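Alpha-glucosidase YIHQ (Escherichia coli, PDB 5AEG) hydrolyses sulfoquinovosyl diacylglycerides and simple sulfoquinovosides such as sulfoquinovosyl glycerol, releasing sulfoquinovose for bacterial sulfoglycolysis. Local coordinates at residues A[484-489]-A[525-530]; A[519-524]-A[556-561]; A[616-619]-A[625-628]. One frame throughout, in Å; residues are numbered along the deposited sequence.

Overall arrangement
Followed from the N terminus, the chain enters contact 1 at 484-489, on helix 486-495, and closes that loop at 525-530, on helix 518-528. Before it does so, contact 2 has opened at 519-524 on the same helix, and it closes only at 556-561 on helix 552-567. The two loops therefore cross, and helix 518-528 is shared by both, tying three helices of the catalytic TIM barrel together. Contact 3 follows in series, closing a short loop within the C-terminal domain, 616-619 against 625-628. Its first segment leans on F527 of contact 1 and R523 of contact 2, so the two domains meet here.

Contact 1. Residues A[484-489]-A[525-530]; sequences ASVVPA and CDFSAF
Apolar packing between F527 and the valine pair V486 and V487 makes up the whole of the direct contact, and one end of one ring does the work. F527 CZ approaches V486 CG1 at 3.6 Å, while the neighbouring ring atom F527 CE2 lies 3.7 Å from V486 CB. Both valine atoms sit at the edge of the phenyl ring, with CB in its plane. V487 adds its CG2, which reaches F527 CZ at 3.9 Å from an oblique direction. The backbones stay well apart, the nearest pair of CA atoms, V487 CA and F527 CA, being separated by 9.9 Å; the F527 side chain spans that gap, its CG anti to the backbone N (chi1 169°).

In the (beta/alpha)8 barrel of this GH31 enzyme, helix 486-495 precedes strand 501-505 and helix 518-528 follows it. V486 also rests on H501 and S503 of that strand, so the valine is held between strand and helix. Its side chain is about 9 Å from a bound calcium ion and about 10 Å from the side chain of D472, the inferred proton donor.

Further apolar neighbours come from the C-terminal domain: Y607 touches both V487 and F527, and P617 packs on the phenyl ring.

Hydrogen bonds act within each segment or run to parts outside the pair. S485 OG is bonded to G482 O, and F530 N donates to F527 O at 2.9 Å within 525-530. D526 OD2 accepts from G656 N, and F530 O is bonded to the hydroxyl of Y607.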
ATOM      1  N   ALA A 484      -1.275 -12.911   8.294  1.00 16.09           N
ATOM      2  CA  ALA A 484      -0.292 -13.366   7.280  1.00 15.88           C
ATOM      3  C   ALA A 484      -0.219 -12.432   6.068  1.00 17.56           C
ATOM      4  O   ALA A 484       0.851 -12.218   5.507  1.00 19.68           O
ATOM      5  CB  ALA A 484      -0.621 -14.684   6.833  1.00 16.90           C
ATOM      6  N   SER A 485      -1.377 -11.946   5.628  1.00 17.25           N
ATOM      7  CA  SER A 485      -1.511 -11.199   4.394  1.00 16.55           C
ATOM      8  C   SER A 485      -0.735  -9.864   4.447  1.00 17.32           C
ATOM      9  O   SER A 485      -0.444  -9.232   3.390  1.00 16.94           O
ATOM     10  CB  SER A 485      -3.041 -11.036   4.075  1.00 16.37           C
ATOM     11  OG  SER A 485      -3.608 -10.058   4.950  1.00 17.46           O
ATOM     12  N   VAL A 486      -0.428  -9.384   5.663  1.00 16.89           N
ATOM     13  CA  VAL A 486       0.332  -8.159   5.812  1.00 16.92           C
ATOM     14  C   VAL A 486       1.783  -8.284   5.238  1.00 18.05           C
ATOM     15  O   VAL A 486       2.371  -7.296   4.766  1.00 16.21           O
ATOM     16  CB  VAL A 486       0.360  -7.687   7.300  1.00 17.01           C
ATOM     17  CG1 VAL A 486       1.180  -6.434   7.441  1.00 16.27           C
ATOM     18  CG2 VAL A 486      -1.088  -7.505   7.856  1.00 17.51           C
ATOM     19  N   VAL A 487       2.350  -9.484   5.339  1.00 16.42           N
ATOM     20  CA  VAL A 487       3.726  -9.659   4.863  1.00 17.94           C
ATOM     21  C   VAL A 487       3.929  -9.525   3.336  1.00 18.02           C
ATOM     22  O   VAL A 487       4.711  -8.710   2.924  1.00 17.13           O
ATOM     23  CB  VAL A 487       4.380 -10.937   5.403  1.00 19.69           C
ATOM     24  CG1 VAL A 487       5.857 -10.955   5.060  1.00 18.27           C
ATOM     25  CG2 VAL A 487       4.240 -10.999   6.937  1.00 19.83           C
ATOM     26  N   PRO A 488       3.147 -10.226   2.488  1.00 17.69           N
ATOM     27  CA  PRO A 488       3.208  -9.893   1.062  1.00 17.23           C
ATOM     28  C   PRO A 488       2.840  -8.467   0.763  1.00 17.53           C
ATOM     29  O   PRO A 488       3.435  -7.876  -0.131  1.00 17.43           O
ATOM     30  CB  PRO A 488       2.284 -10.901   0.373  1.00 20.23           C
ATOM     31  CG  PRO A 488       1.522 -11.565   1.457  1.00 21.75           C
ATOM     32  CD  PRO A 488       2.312 -11.383   2.754  1.00 17.54           C
ATOM     33  N   ALA A 489       1.954  -7.853   1.561  1.00 16.40           N
ATOM     34  CA  ALA A 489       1.631  -6.438   1.386  1.00 16.77           C
ATOM     35  C   ALA A 489       2.854  -5.547   1.589  1.00 15.81           C
ATOM     36  O   ALA A 489       3.141  -4.620   0.800  1.00 15.92           O
ATOM     37  CB  ALA A 489       0.464  -6.099   2.296  1.00 13.92           C
ATOM     38  N   CYS A 525       0.793  -8.218  18.094  1.00 17.25           N
ATOM     39  CA  CYS A 525       1.698  -7.333  18.786  1.00 17.82           C
ATOM     40  C   CYS A 525       3.139  -7.823  18.577  1.00 19.24           C
ATOM     41  O   CYS A 525       4.038  -7.020  18.403  1.00 19.10           O
ATOM     42  CB  CYS A 525       1.349  -7.270  20.295  1.00 18.67           C
ATOM     43  SG  CYS A 525       2.309  -5.995  21.148  1.00 22.87           S
ATOM     44  N   ASP A 526       3.363  -9.135  18.657  1.00 18.53           N
ATOM     45  CA  ASP A 526       4.729  -9.687  18.437  1.00 19.14           C
ATOM     46  C   ASP A 526       5.282  -9.330  17.028  1.00 21.75           C
ATOM     47  O   ASP A 526       6.490  -9.144  16.834  1.00 23.17           O
ATOM     48  CB  ASP A 526       4.716 -11.179  18.581  1.00 18.79           C
ATOM     49  CG  ASP A 526       4.632 -11.688  20.034  1.00 23.68           C
ATOM     50  OD1 ASP A 526       4.598 -10.830  20.965  1.00 23.50           O
ATOM     51  OD2 ASP A 526       4.532 -12.969  20.139  1.00 22.69           O
ATOM     52  N   PHE A 527       4.394  -9.353  16.039  1.00 19.36           N
ATOM     53  CA  PHE A 527       4.757  -9.032  14.664  1.00 19.01           C
ATOM     54  C   PHE A 527       5.102  -7.552  14.543  1.00 17.95           C
ATOM     55  O   PHE A 527       6.207  -7.176  14.095  1.00 18.19           O
ATOM     56  CB  PHE A 527       3.563  -9.459  13.771  1.00 18.20           C
ATOM     57  CG  PHE A 527       3.608  -8.973  12.322  1.00 18.94           C
ATOM     58  CD1 PHE A 527       4.762  -8.758  11.615  1.00 17.54           C
ATOM     59  CD2 PHE A 527       2.386  -8.773  11.669  1.00 18.68           C
ATOM     60  CE1 PHE A 527       4.694  -8.359  10.281  1.00 18.21           C
ATOM     61  CE2 PHE A 527       2.331  -8.496  10.315  1.00 19.45           C
ATOM     62  CZ  PHE A 527       3.472  -8.255   9.617  1.00 17.48           C
ATOM     63  N   SER A 528       4.179  -6.680  14.990  1.00 18.16           N
ATOM     64  CA  SER A 528       4.346  -5.276  14.853  1.00 17.46           C
ATOM     65  C   SER A 528       5.564  -4.649  15.566  1.00 18.73           C
ATOM     66  O   SER A 528       6.113  -3.635  15.099  1.00 18.88           O
ATOM     67  CB  SER A 528       3.034  -4.502  15.201  1.00 18.28           C
ATOM     68  OG  SER A 528       2.005  -4.843  14.269  1.00 18.45           O
ATOM     69  N   ALA A 529       6.014  -5.264  16.634  1.00 16.53           N
ATOM     70  CA  ALA A 529       7.235  -4.829  17.317  1.00 18.39           C
ATOM     71  C   ALA A 529       8.486  -4.997  16.445  1.00 19.70           C
ATOM     72  O   ALA A 529       9.510  -4.395  16.762  1.00 20.32           O
ATOM     73  CB  ALA A 529       7.412  -5.656  18.595  1.00 18.84           C
ATOM     74  N   PHE A 530       8.386  -5.794  15.374  1.00 20.09           N
ATOM     75  CA  PHE A 530       9.419  -5.927  14.322  1.00 19.93           C
ATOM     76  C   PHE A 530       9.108  -5.278  12.993  1.00 17.46           C
ATOM     77  O   PHE A 530       9.330  -5.860  11.927  1.00 17.37           O
ATOM     78  CB  PHE A 530       9.813  -7.411  14.235  1.00 19.64           C
ATOM     79  CG  PHE A 530      10.505  -7.868  15.502  1.00 18.61           C
ATOM     80  CD1 PHE A 530      11.886  -7.717  15.637  1.00 21.36           C
ATOM     81  CD2 PHE A 530       9.800  -8.378  16.550  1.00 20.48           C
ATOM     82  CE1 PHE A 530      12.567  -8.127  16.767  1.00 19.50           C
ATOM     83  CE2 PHE A 530      10.462  -8.758  17.720  1.00 21.57           C
ATOM     84  CZ  PHE A 530      11.864  -8.676  17.811  1.00 19.49           C
TER

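Contact 2. Residues A[519-524]-A[556-561]; sequences ELLLRW and AHFARM
With chi1 at -173°, H557 holds its imidazole trans to the main-chain nitrogen and sends it across to L522, whose own chi1 of -58° brings the isobutyl group obliquely across the ring. L522 CB then stands over one imidazole face, 4.1 Å from the centroid of the H557 ring and displaced toward the rim, a CH-pi contact. The branch end follows: L522 CD2 lies 3.7 Å from H557 CD2. From the same position H557 NE2 donates to L522 O at 3.2 Å, but the bond is weak, bent to 127° at the hydrogen. The N-H is divided, since D526 OD1, farther along the same helix, is a second weak acceptor that may help fix the ring's rotation.

Segments 519-524 and 556-561 run nearly parallel, their axes 10.5 Å apart. They belong to helices 518-528 and 552-567, with strand 534-536 between them in the chain, as expected of consecutive helices around a (beta/alpha)8 barrel. The side chain of L521 is about 8 Å from that of H537, a substrate-binding residue.

L521 and F558 meet on another part of the interface. L521 CD2 comes to the edge of the phenyl ring, 3.9 Å from F558 CE1, and the two side chains cross at about a right angle. I505 of strand 501-505 touches both, while C525 packs against H557 and F558.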
ATOM      1  N   GLU A 519      -5.379 -14.120  21.898  1.00 18.90           N
ATOM      2  CA  GLU A 519      -4.264 -14.761  21.247  1.00 20.36           C
ATOM      3  C   GLU A 519      -3.894 -14.017  19.943  1.00 19.32           C
ATOM      4  O   GLU A 519      -2.716 -13.775  19.699  1.00 19.08           O
ATOM      5  CB  GLU A 519      -4.547 -16.219  20.949  1.00 21.90           C
ATOM      6  CG  GLU A 519      -3.388 -16.980  20.352  1.00 22.26           C
ATOM      7  CD  GLU A 519      -3.754 -18.319  19.810  1.00 24.61           C
ATOM      8  OE1 GLU A 519      -4.863 -18.737  20.028  1.00 26.54           O
ATOM      9  OE2 GLU A 519      -2.892 -19.005  19.205  1.00 26.77           O
ATOM     10  N   LEU A 520      -4.890 -13.658  19.123  1.00 17.81           N
ATOM     11  CA  LEU A 520      -4.608 -12.880  17.858  1.00 17.71           C
ATOM     12  C   LEU A 520      -3.981 -11.524  18.164  1.00 18.27           C
ATOM     13  O   LEU A 520      -2.993 -11.145  17.537  1.00 16.80           O
ATOM     14  CB  LEU A 520      -5.870 -12.790  16.994  1.00 18.22           C
ATOM     15  CG  LEU A 520      -5.643 -12.094  15.645  1.00 18.60           C
ATOM     16  CD1 LEU A 520      -4.633 -12.913  14.826  1.00 19.35           C
ATOM     17  CD2 LEU A 520      -7.001 -12.008  14.905  1.00 19.87           C
ATOM     18  N   LEU A 521      -4.513 -10.780  19.150  1.00 16.43           N
ATOM     19  CA  LEU A 521      -3.962  -9.535  19.502  1.00 17.32           C
ATOM     20  C   LEU A 521      -2.484  -9.666  19.892  1.00 19.14           C
ATOM     21  O   LEU A 521      -1.673  -8.871  19.485  1.00 18.09           O
ATOM     22  CB  LEU A 521      -4.717  -8.879  20.678  1.00 18.20           C
ATOM     23  CG  LEU A 521      -4.322  -7.470  21.035  1.00 18.08           C
ATOM     24  CD1 LEU A 521      -4.641  -6.484  19.873  1.00 18.81           C
ATOM     25  CD2 LEU A 521      -5.078  -6.981  22.271  1.00 20.38           C
ATOM     26  N   LEU A 522      -2.160 -10.626  20.740  1.00 18.19           N
ATOM     27  CA  LEU A 522      -0.803 -10.795  21.256  1.00 17.63           C
ATOM     28  C   LEU A 522       0.169 -11.269  20.191  1.00 17.32           C
ATOM     29  O   LEU A 522       1.281 -10.739  20.115  1.00 18.64           O
ATOM     30  CB  LEU A 522      -0.787 -11.750  22.475  1.00 19.90           C
ATOM     31  CG  LEU A 522      -1.680 -11.302  23.650  1.00 20.18           C
ATOM     32  CD1 LEU A 522      -1.308 -12.066  24.903  1.00 23.32           C
ATOM     33  CD2 LEU A 522      -1.690  -9.851  23.968  1.00 21.06           C
ATOM     34  N   ARG A 523      -0.244 -12.189  19.340  1.00 17.60           N
ATOM     35  CA  ARG A 523       0.597 -12.577  18.207  1.00 17.87           C
ATOM     36  C   ARG A 523       0.827 -11.391  17.217  1.00 17.14           C
ATOM     37  O   ARG A 523       1.900 -11.252  16.639  1.00 16.75           O
ATOM     38  CB  ARG A 523      -0.048 -13.709  17.475  1.00 20.25           C
ATOM     39  CG  ARG A 523       0.115 -15.030  18.141  1.00 21.76           C
ATOM     40  CD  ARG A 523       1.518 -15.533  18.171  1.00 23.36           C
ATOM     41  NE  ARG A 523       1.487 -16.982  18.478  1.00 21.67           N
ATOM     42  CZ  ARG A 523       2.538 -17.701  18.889  1.00 24.44           C
ATOM     43  NH1 ARG A 523       3.699 -17.123  19.030  1.00 22.17           N
ATOM     44  NH2 ARG A 523       2.401 -19.012  19.141  1.00 23.19           N
ATOM     45  N   TRP A 524      -0.196 -10.534  17.032  1.00 16.85           N
ATOM     46  CA  TRP A 524      -0.050  -9.413  16.157  1.00 16.82           C
ATOM     47  C   TRP A 524       0.867  -8.374  16.757  1.00 18.28           C
ATOM     48  O   TRP A 524       1.665  -7.739  16.054  1.00 17.97           O
ATOM     49  CB  TRP A 524      -1.413  -8.784  15.792  1.00 16.95           C
ATOM     50  CG  TRP A 524      -1.508  -8.253  14.420  1.00 17.19           C
ATOM     51  CD1 TRP A 524      -0.744  -7.322  13.824  1.00 17.16           C
ATOM     52  CD2 TRP A 524      -2.544  -8.558  13.509  1.00 16.72           C
ATOM     53  NE1 TRP A 524      -1.205  -7.030  12.555  1.00 18.41           N
ATOM     54  CE2 TRP A 524      -2.306  -7.780  12.318  1.00 18.86           C
ATOM     55  CE3 TRP A 524      -3.632  -9.394  13.575  1.00 17.16           C
ATOM     56  CZ2 TRP A 524      -3.114  -7.839  11.211  1.00 18.03           C
ATOM     57  CZ3 TRP A 524      -4.464  -9.492  12.426  1.00 17.28           C
ATOM     58  CH2 TRP A 524      -4.177  -8.715  11.270  1.00 17.42           C
ATOM     59  N   ALA A 556       0.780  -6.508  30.254  1.00 21.79           N
ATOM     60  CA  ALA A 556       2.198  -6.801  30.465  1.00 22.78           C
ATOM     61  C   ALA A 556       2.865  -7.236  29.125  1.00 21.39           C
ATOM     62  O   ALA A 556       4.072  -7.089  28.910  1.00 22.20           O
ATOM     63  CB  ALA A 556       2.365  -7.925  31.496  1.00 25.56           C
ATOM     64  N   HIS A 557       2.071  -7.925  28.293  1.00 22.39           N
ATOM     65  CA  HIS A 557       2.542  -8.305  26.957  1.00 22.55           C
ATOM     66  C   HIS A 557       2.903  -7.107  26.113  1.00 20.17           C
ATOM     67  O   HIS A 557       4.028  -7.055  25.562  1.00 19.42           O
ATOM     68  CB  HIS A 557       1.560  -9.245  26.227  1.00 22.81           C
ATOM     69  CG  HIS A 557       2.105  -9.758  24.952  1.00 24.60           C
ATOM     70  ND1 HIS A 557       3.040 -10.770  24.906  1.00 25.75           N
ATOM     71  CD2 HIS A 557       1.989  -9.294  23.681  1.00 26.73           C
ATOM     72  CE1 HIS A 557       3.388 -10.968  23.646  1.00 25.87           C
ATOM     73  NE2 HIS A 557       2.787 -10.079  22.904  1.00 24.62           N
ATOM     74  N   PHE A 558       2.017  -6.107  26.021  1.00 20.44           N
ATOM     75  CA  PHE A 558       2.343  -4.816  25.424  1.00 20.24           C
ATOM     76  C   PHE A 558       3.581  -4.152  26.080  1.00 22.40           C
ATOM     77  O   PHE A 558       4.423  -3.532  25.369  1.00 21.46           O
ATOM     78  CB  PHE A 558       1.076  -3.909  25.428  1.00 21.45           C
ATOM     79  CG  PHE A 558       0.155  -4.174  24.258  1.00 19.25           C
ATOM     80  CD1 PHE A 558      -0.740  -5.251  24.241  1.00 18.40           C
ATOM     81  CD2 PHE A 558       0.323  -3.416  23.111  1.00 20.95           C
ATOM     82  CE1 PHE A 558      -1.530  -5.491  23.128  1.00 18.92           C
ATOM     83  CE2 PHE A 558      -0.454  -3.652  22.016  1.00 22.87           C
ATOM     84  CZ  PHE A 558      -1.350  -4.699  22.014  1.00 19.67           C
ATOM     85  N   ALA A 559       3.676  -4.219  27.423  1.00 21.68           N
ATOM     86  CA  ALA A 559       4.866  -3.648  28.112  1.00 21.40           C
ATOM     87  C   ALA A 559       6.175  -4.340  27.554  1.00 22.78           C
ATOM     88  O   ALA A 559       7.072  -3.659  27.128  1.00 25.04           O
ATOM     89  CB  ALA A 559       4.769  -3.749  29.646  1.00 25.02           C
ATOM     90  N   ARG A 560       6.175  -5.650  27.466  1.00 22.40           N
ATOM     91  CA  ARG A 560       7.344  -6.410  26.993  1.00 24.36           C
ATOM     92  C   ARG A 560       7.680  -6.088  25.549  1.00 20.75           C
ATOM     93  O   ARG A 560       8.811  -5.743  25.236  1.00 20.76           O
ATOM     94  CB  ARG A 560       7.109  -7.904  27.168  1.00 22.88           C
ATOM     95  CG  ARG A 560       8.157  -8.863  26.505  1.00 24.86           C
ATOM     96  CD  ARG A 560       7.670 -10.325  26.397  1.00 28.47           C
ATOM     97  NE  ARG A 560       8.619 -11.151  25.641  1.00 29.09           N
ATOM     98  CZ  ARG A 560       9.827 -11.526  26.086  1.00 35.94           C
ATOM     99  NH1 ARG A 560      10.222 -11.240  27.310  1.00 35.72           N
ATOM    100  NH2 ARG A 560      10.655 -12.216  25.315  1.00 30.17           N
ATOM    101  N   MET A 561       6.670  -6.098  24.666  1.00 18.10           N
ATOM    102  CA  MET A 561       6.978  -5.928  23.235  1.00 19.00           C
ATOM    103  C   MET A 561       7.196  -4.533  22.837  1.00 20.43           C
ATOM    104  O   MET A 561       7.992  -4.289  21.896  1.00 18.59           O
ATOM    105  CB  MET A 561       5.916  -6.642  22.328  1.00 20.50           C
ATOM    106  CG  MET A 561       5.678  -8.111  22.678  1.00 22.03           C
ATOM    107  SD  MET A 561       7.164  -9.117  22.916  1.00 23.52           S
ATOM    108  CE  MET A 561       7.784  -9.165  21.240  1.00 24.84           C
TER

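Contact 3. Residues A[616-619]-A[625-628]; sequences APVH and DWTL
W626 is gripped over one face and at its edge by the bend of chain 616-619. V618 CA sits almost on the normal through the six-membered ring, 3.8 Å from its centroid, a CH-pi contact made by the backbone carbon itself. V618 CG2 continues over the indole, 3.9 Å from W626 CD2. At the far end of the tryptophan, W626 CH2 points into the middle of one imidazole face: the rings of H619 and W626 form an edge-to-face (T-shaped) pair with centroids 4.8 Å apart and planes at 83°. Two residues on, L628 CB meets A616 CB at 3.7 Å.

The indole nitrogen is satisfied through a water molecule lying at the edge of the ring, in its plane. W626 NE1 donates to this water at 3.0 Å, and the water in turn donates to P617 O at 3.1 Å. A616 O also comes near NE1, but the angle is too poor for a hydrogen bond.

The first torsions bring the two rings together. W626 extends its indole away from the strand with CG opposite the backbone N (chi1 -166°), whereas H619 tucks its ring between its own backbone N and carbonyl carbon (chi1 63°), turning a face to meet the indole edge. Farther out, Y605 and A484 pack on H619, and P659 touches both V618 and W626. Backbone hydrogen bonds between W626 and V651 and between L628 and V649 hold the strand against 647-652.

V618 rests on R523 of helix 518-528, and this tryptophan-centred packing lies in the C-terminal beta domain of a GH31 glycosidase, where it abuts the catalytic TIM barrel.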
ATOM      1  N   ALA A 616       9.921 -14.180  11.001  1.00 17.45           N
ATOM      2  CA  ALA A 616       8.910 -15.003  10.384  1.00 18.34           C
ATOM      3  C   ALA A 616       7.736 -15.064  11.344  1.00 18.06           C
ATOM      4  O   ALA A 616       7.663 -15.924  12.196  1.00 20.48           O
ATOM      5  CB  ALA A 616       9.425 -16.372  10.065  1.00 21.96           C
ATOM      6  N   PRO A 617       6.807 -14.131  11.219  1.00 19.12           N
ATOM      7  CA  PRO A 617       5.702 -14.048  12.178  1.00 20.01           C
ATOM      8  C   PRO A 617       4.788 -15.259  12.230  1.00 20.01           C
ATOM      9  O   PRO A 617       4.404 -15.817  11.200  1.00 20.14           O
ATOM     10  CB  PRO A 617       4.921 -12.779  11.742  1.00 23.99           C
ATOM     11  CG  PRO A 617       5.727 -12.122  10.729  1.00 24.77           C
ATOM     12  CD  PRO A 617       6.738 -13.118  10.173  1.00 21.20           C
ATOM     13  N   VAL A 618       4.409 -15.682  13.434  1.00 17.63           N
ATOM     14  CA  VAL A 618       3.472 -16.730  13.563  1.00 17.60           C
ATOM     15  C   VAL A 618       2.117 -16.204  13.052  1.00 18.28           C
ATOM     16  O   VAL A 618       1.607 -15.259  13.589  1.00 22.87           O
ATOM     17  CB  VAL A 618       3.390 -17.225  15.069  1.00 19.37           C
ATOM     18  CG1 VAL A 618       2.283 -18.240  15.293  1.00 17.77           C
ATOM     19  CG2 VAL A 618       4.757 -17.817  15.443  1.00 21.63           C
ATOM     20  N   HIS A 619       1.529 -16.843  12.059  1.00 19.68           N
ATOM     21  CA  HIS A 619       0.250 -16.371  11.446  1.00 19.68           C
ATOM     22  C   HIS A 619      -0.873 -17.402  11.530  1.00 21.42           C
ATOM     23  O   HIS A 619      -1.931 -17.237  10.931  1.00 19.31           O
ATOM     24  CB  HIS A 619       0.471 -15.827  10.044  1.00 19.85           C
ATOM     25  CG  HIS A 619       0.976 -16.841   9.063  1.00 19.20           C
ATOM     26  ND1 HIS A 619       0.246 -17.934   8.611  1.00 20.65           N
ATOM     27  CD2 HIS A 619       2.167 -16.913   8.443  1.00 17.67           C
ATOM     28  CE1 HIS A 619       0.976 -18.608   7.746  1.00 19.52           C
ATOM     29  NE2 HIS A 619       2.140 -18.005   7.633  1.00 21.31           N
ATOM     30  N   ASP A 625       5.075 -23.824  18.152  1.00 23.64           N
ATOM     31  CA  ASP A 625       6.347 -23.710  17.424  1.00 23.73           C
ATOM     32  C   ASP A 625       6.053 -23.124  15.985  1.00 25.11           C
ATOM     33  O   ASP A 625       4.910 -22.882  15.647  1.00 24.68           O
ATOM     34  CB  ASP A 625       7.035 -25.088  17.358  1.00 28.46           C
ATOM     35  CG  ASP A 625       6.215 -26.151  16.633  1.00 34.51           C
ATOM     36  OD1 ASP A 625       5.151 -25.932  16.052  1.00 35.01           O
ATOM     37  OD2 ASP A 625       6.667 -27.292  16.618  1.00 40.31           O
ATOM     38  N   TRP A 626       7.082 -23.004  15.166  1.00 20.89           N
ATOM     39  CA  TRP A 626       6.992 -22.370  13.876  1.00 24.38           C
ATOM     40  C   TRP A 626       8.198 -22.783  13.010  1.00 22.78           C
ATOM     41  O   TRP A 626       9.320 -22.944  13.528  1.00 23.51           O
ATOM     42  CB  TRP A 626       6.974 -20.841  14.042  1.00 22.62           C
ATOM     43  CG  TRP A 626       6.546 -20.116  12.794  1.00 21.59           C
ATOM     44  CD1 TRP A 626       7.273 -19.337  11.990  1.00 23.90           C
ATOM     45  CD2 TRP A 626       5.224 -20.106  12.296  1.00 22.32           C
ATOM     46  NE1 TRP A 626       6.470 -18.821  10.971  1.00 21.57           N
ATOM     47  CE2 TRP A 626       5.219 -19.316  11.117  1.00 22.43           C
ATOM     48  CE3 TRP A 626       4.017 -20.752  12.715  1.00 22.04           C
ATOM     49  CZ2 TRP A 626       4.069 -19.112  10.382  1.00 22.13           C
ATOM     50  CZ3 TRP A 626       2.835 -20.559  11.938  1.00 22.51           C
ATOM     51  CH2 TRP A 626       2.920 -19.791  10.770  1.00 22.67           C
ATOM     52  N   THR A 627       7.925 -22.945  11.729  1.00 23.73           N
ATOM     53  CA  THR A 627       8.903 -23.452  10.697  1.00 24.10           C
ATOM     54  C   THR A 627       9.066 -22.346   9.697  1.00 25.04           C
ATOM     55  O   THR A 627       8.075 -21.713   9.278  1.00 22.34           O
ATOM     56  CB  THR A 627       8.349 -24.762  10.105  1.00 24.21           C
ATOM     57  OG1 THR A 627       8.257 -25.755  11.131  1.00 26.01           O
ATOM     58  CG2 THR A 627       9.242 -25.305   8.982  1.00 30.33           C
ATOM     59  N   LEU A 628      10.308 -22.035   9.354  1.00 22.50           N
ATOM     60  CA  LEU A 628      10.664 -20.953   8.490  1.00 20.69           C
ATOM     61  C   LEU A 628      11.969 -21.353   7.823  1.00 21.66           C
ATOM     62  O   LEU A 628      12.521 -22.441   8.122  1.00 23.04           O
ATOM     63  CB  LEU A 628      10.884 -19.681   9.287  1.00 22.07           C
ATOM     64  CG  LEU A 628      11.957 -19.813  10.349  1.00 20.32           C
ATOM     65  CD1 LEU A 628      12.896 -18.636  10.219  1.00 20.88           C
ATOM     66  CD2 LEU A 628      11.349 -19.904  11.749  1.00 22.65           C
TER
HETATM   67  O   HOH W   1       6.043 -16.820   8.821  1.00 30.57           O